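Congerin-1 (Conger myriaster, PDB 1C1L) binds beta-galactosides such as lactose as a homodimeric galectin, although its physiological role is not yet known. Local coordinates at residues F10-L18 / I90-K98. Residues are numbered along the deposited sequence; the frame is centred on the assembly and turned at random.
Sequences FDFTVGKFL and ITLSYDINK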
loop_
_atom_site.group_PDB
_atom_site.type_symbol
_atom_site.label_atom_id
_atom_site.label_comp_id
_atom_site.label_asym_id
_atom_site.label_seq_id
_atom_site.Cartn_x
_atom_site.Cartn_y
_atom_site.Cartn_z
ATOM N N PHE A 10 -5.189 5.658 -2.111
ATOM C CA PHE A 10 -5.100 5.772 -0.671
ATOM C C PHE A 10 -4.843 7.198 -0.206
ATOM O O PHE A 10 -3.721 7.686 -0.292
ATOM C CB PHE A 10 -3.989 4.840 -0.144
ATOM C CG PHE A 10 -4.311 3.348 -0.049
ATOM C CD1 PHE A 10 -5.571 2.829 -0.386
ATOM C CD2 PHE A 10 -3.325 2.476 0.415
ATOM C CE1 PHE A 10 -5.824 1.467 -0.258
ATOM C CE2 PHE A 10 -3.592 1.115 0.544
ATOM C CZ PHE A 10 -4.839 0.614 0.209
ATOM N N ASP A 11 -5.874 7.918 0.210
ATOM C CA ASP A 11 -5.704 9.248 0.765
ATOM C C ASP A 11 -5.847 9.099 2.255
ATOM O O ASP A 11 -6.948 8.935 2.788
ATOM C CB ASP A 11 -6.768 10.233 0.308
ATOM C CG ASP A 11 -6.762 10.554 -1.165
ATOM O OD1 ASP A 11 -5.696 10.616 -1.757
ATOM O OD2 ASP A 11 -7.837 10.743 -1.724
ATOM N N PHE A 12 -4.735 9.125 2.966
ATOM C CA PHE A 12 -4.777 8.986 4.404
ATOM C C PHE A 12 -5.102 10.361 4.968
ATOM O O PHE A 12 -4.225 11.190 5.223
ATOM C CB PHE A 12 -3.412 8.455 4.890
ATOM C CG PHE A 12 -3.366 8.162 6.384
ATOM C CD1 PHE A 12 -4.517 7.756 7.060
ATOM C CD2 PHE A 12 -2.170 8.314 7.085
ATOM C CE1 PHE A 12 -4.486 7.503 8.428
ATOM C CE2 PHE A 12 -2.140 8.058 8.458
ATOM C CZ PHE A 12 -3.295 7.653 9.130
ATOM N N THR A 13 -6.400 10.622 5.063
ATOM C CA THR A 13 -6.901 11.894 5.570
ATOM C C THR A 13 -7.491 11.671 6.950
ATOM O O THR A 13 -7.604 10.518 7.397
ATOM C CB THR A 13 -7.996 12.459 4.627
ATOM O OG1 THR A 13 -9.002 11.455 4.482
ATOM C CG2 THR A 13 -7.429 12.838 3.264
ATOM N N VAL A 14 -7.906 12.743 7.634
ATOM C CA VAL A 14 -8.573 12.616 8.915
ATOM C C VAL A 14 -9.776 11.678 8.800
ATOM O O VAL A 14 -10.572 11.758 7.860
ATOM C CB VAL A 14 -9.005 14.031 9.372
ATOM C CG1 VAL A 14 -10.028 13.939 10.502
ATOM C CG2 VAL A 14 -7.775 14.800 9.839
ATOM N N GLY A 15 -9.843 10.739 9.739
ATOM C CA GLY A 15 -10.942 9.795 9.825
ATOM C C GLY A 15 -10.674 8.459 9.141
ATOM O O GLY A 15 -11.452 7.533 9.338
ATOM N N LYS A 16 -9.623 8.301 8.335
ATOM C CA LYS A 16 -9.300 7.039 7.682
ATOM C C LYS A 16 -8.429 6.222 8.625
ATOM O O LYS A 16 -7.755 6.794 9.498
ATOM C CB LYS A 16 -8.529 7.287 6.385
ATOM C CG LYS A 16 -9.213 8.180 5.372
ATOM C CD LYS A 16 -10.455 7.504 4.832
ATOM C CE LYS A 16 -11.140 8.410 3.849
ATOM N NZ LYS A 16 -12.335 7.787 3.311
ATOM N N PHE A 17 -8.383 4.913 8.467
ATOM C CA PHE A 17 -7.598 4.022 9.297
ATOM C C PHE A 17 -6.582 3.377 8.394
ATOM O O PHE A 17 -6.925 2.650 7.463
ATOM C CB PHE A 17 -8.475 2.942 9.925
ATOM C CG PHE A 17 -9.395 3.573 10.951
ATOM C CD1 PHE A 17 -10.565 4.214 10.535
ATOM C CD2 PHE A 17 -9.048 3.571 12.301
ATOM C CE1 PHE A 17 -11.376 4.859 11.465
ATOM C CE2 PHE A 17 -9.864 4.215 13.225
ATOM C CZ PHE A 17 -11.025 4.860 12.807
ATOM N N LEU A 18 -5.316 3.658 8.641
ATOM C CA LEU A 18 -4.215 3.077 7.903
ATOM C C LEU A 18 -3.622 1.931 8.718
ATOM O O LEU A 18 -3.200 2.143 9.859
ATOM C CB LEU A 18 -3.147 4.133 7.649
ATOM C CG LEU A 18 -1.863 3.691 6.969
ATOM C CD1 LEU A 18 -2.168 3.363 5.520
ATOM C CD2 LEU A 18 -0.820 4.791 7.034
ATOM N N ILE A 90 -0.118 -2.479 12.975
ATOM C CA ILE A 90 -0.366 -1.265 13.720
ATOM C C ILE A 90 -1.328 -0.431 12.876
ATOM O O ILE A 90 -1.095 -0.221 11.681
ATOM C CB ILE A 90 0.971 -0.515 13.963
ATOM C CG1 ILE A 90 1.934 -1.349 14.800
ATOM C CG2 ILE A 90 0.646 0.798 14.669
ATOM C CD1 ILE A 90 3.363 -0.780 14.733
ATOM N N THR A 91 -2.415 0.036 13.470
ATOM C CA THR A 91 -3.372 0.899 12.796
ATOM C C THR A 91 -3.260 2.312 13.344
ATOM O O THR A 91 -3.270 2.556 14.558
ATOM C CB THR A 91 -4.808 0.411 13.009
ATOM O OG1 THR A 91 -4.847 -0.911 12.504
ATOM C CG2 THR A 91 -5.855 1.309 12.331
ATOM N N LEU A 92 -3.216 3.254 12.421
ATOM C CA LEU A 92 -3.098 4.656 12.732
ATOM C C LEU A 92 -4.300 5.401 12.177
ATOM O O LEU A 92 -4.771 5.127 11.068
ATOM C CB LEU A 92 -1.867 5.267 12.089
ATOM C CG LEU A 92 -0.482 4.648 12.171
ATOM C CD1 LEU A 92 0.504 5.452 11.345
ATOM C CD2 LEU A 92 -0.017 4.673 13.611
ATOM N N SER A 93 -4.802 6.334 12.955
ATOM C CA SER A 93 -5.793 7.273 12.500
ATOM C C SER A 93 -5.450 8.580 13.203
ATOM O O SER A 93 -4.597 8.617 14.107
ATOM C CB SER A 93 -7.203 6.790 12.868
ATOM O OG SER A 93 -7.421 6.526 14.250
ATOM N N TYR A 94 -6.050 9.687 12.805
ATOM C CA TYR A 94 -5.755 10.955 13.425
ATOM C C TYR A 94 -6.858 11.959 13.176
ATOM O O TYR A 94 -7.703 11.785 12.289
ATOM C CB TYR A 94 -4.431 11.503 12.881
ATOM C CG TYR A 94 -4.385 11.836 11.397
ATOM C CD1 TYR A 94 -4.257 10.835 10.425
ATOM C CD2 TYR A 94 -4.430 13.175 11.030
ATOM C CE1 TYR A 94 -4.166 11.193 9.078
ATOM C CE2 TYR A 94 -4.338 13.537 9.691
ATOM C CZ TYR A 94 -4.203 12.542 8.731
ATOM O OH TYR A 94 -4.045 12.936 7.426
ATOM N N ASP A 95 -6.908 12.973 14.011
ATOM C CA ASP A 95 -7.744 14.114 13.721
ATOM C C ASP A 95 -6.803 15.319 13.782
ATOM O O ASP A 95 -5.594 15.126 13.949
ATOM C CB ASP A 95 -8.888 14.184 14.742
ATOM C CG ASP A 95 -8.537 14.170 16.218
ATOM O OD1 ASP A 95 -7.545 14.758 16.637
ATOM O OD2 ASP A 95 -9.301 13.575 16.957
ATOM N N ILE A 96 -7.295 16.562 13.797
ATOM C CA ILE A 96 -6.438 17.744 13.767
ATOM C C ILE A 96 -5.611 17.885 15.053
ATOM O O ILE A 96 -4.562 18.526 15.043
ATOM C CB ILE A 96 -7.372 19.004 13.491
ATOM C CG1 ILE A 96 -6.569 20.275 13.213
ATOM C CG2 ILE A 96 -8.230 19.283 14.706
ATOM C CD1 ILE A 96 -6.000 20.378 11.797
ATOM N N ASN A 97 -6.010 17.234 16.141
ATOM C CA ASN A 97 -5.334 17.318 17.442
ATOM C C ASN A 97 -4.402 16.179 17.798
ATOM O O ASN A 97 -3.350 16.385 18.399
ATOM C CB ASN A 97 -6.318 17.377 18.583
ATOM C CG ASN A 97 -7.313 18.497 18.441
ATOM O OD1 ASN A 97 -6.949 19.626 18.133
ATOM N ND2 ASN A 97 -8.601 18.242 18.627
ATOM N N LYS A 98 -4.772 14.940 17.481
ATOM C CA LYS A 98 -4.053 13.749 17.907
ATOM C C LYS A 98 -4.002 12.642 16.865
ATOM O O LYS A 98 -4.873 12.544 15.991
ATOM C CB LYS A 98 -4.697 13.112 19.128
ATOM C CG LYS A 98 -4.817 13.962 20.372
ATOM C CD LYS A 98 -5.643 13.193 21.376
ATOM C CE LYS A 98 -5.940 14.097 22.554
ATOM N NZ LYS A 98 -6.707 13.414 23.580
HETATM O O HOH W 1 -7.194 9.400 10.177
#
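Tyr94 turns the edge of its ring onto the face of Phe12, a T-shaped pair with planes at 81° and CE1 of Tyr94 over the centre of the Phe12 ring. With CG of Tyr94 between the backbone N and the carbonyl carbon (chi1 64°), the side chain reaches past that ring, and its OH donates to the backbone O of Phe12 at 2.8 Å, tilted 30° from the carbonyl plane; packing and this bond together hold the phenol. Val14 crosses the tyrosine, CG2 lying 3.7 Å from CE2 of Tyr94. CB of Leu18 covers the opposite face of Phe12 off-centre. Farther along, CB of Ser93 makes a CH-pi contact over the Phe17 ring, whose edge meets CG2 of Thr91.

Next to the Phe12 ring, Leu18 and Leu92 form an antiparallel hydrogen-bonded pair: Leu18 N to Leu92 O is 2.9 Å and Leu92 N to Leu18 O 2.8 Å. Beyond this bridge a water accepts from Tyr94 N at 2.9 Å and lies within hydrogen-bonding distance of Thr13 O and Lys16 O in the type II turn Thr13-Lys16; a weak Gly15 N to Tyr94 O bond spans the same place.

The contact thus ties the loop entering strand 18-24 to the end of strand 87-94, in one sheet of the galectin beta-sandwich, with strand 98-103 beyond 87-94 and strand 129-136 flanking 18-24.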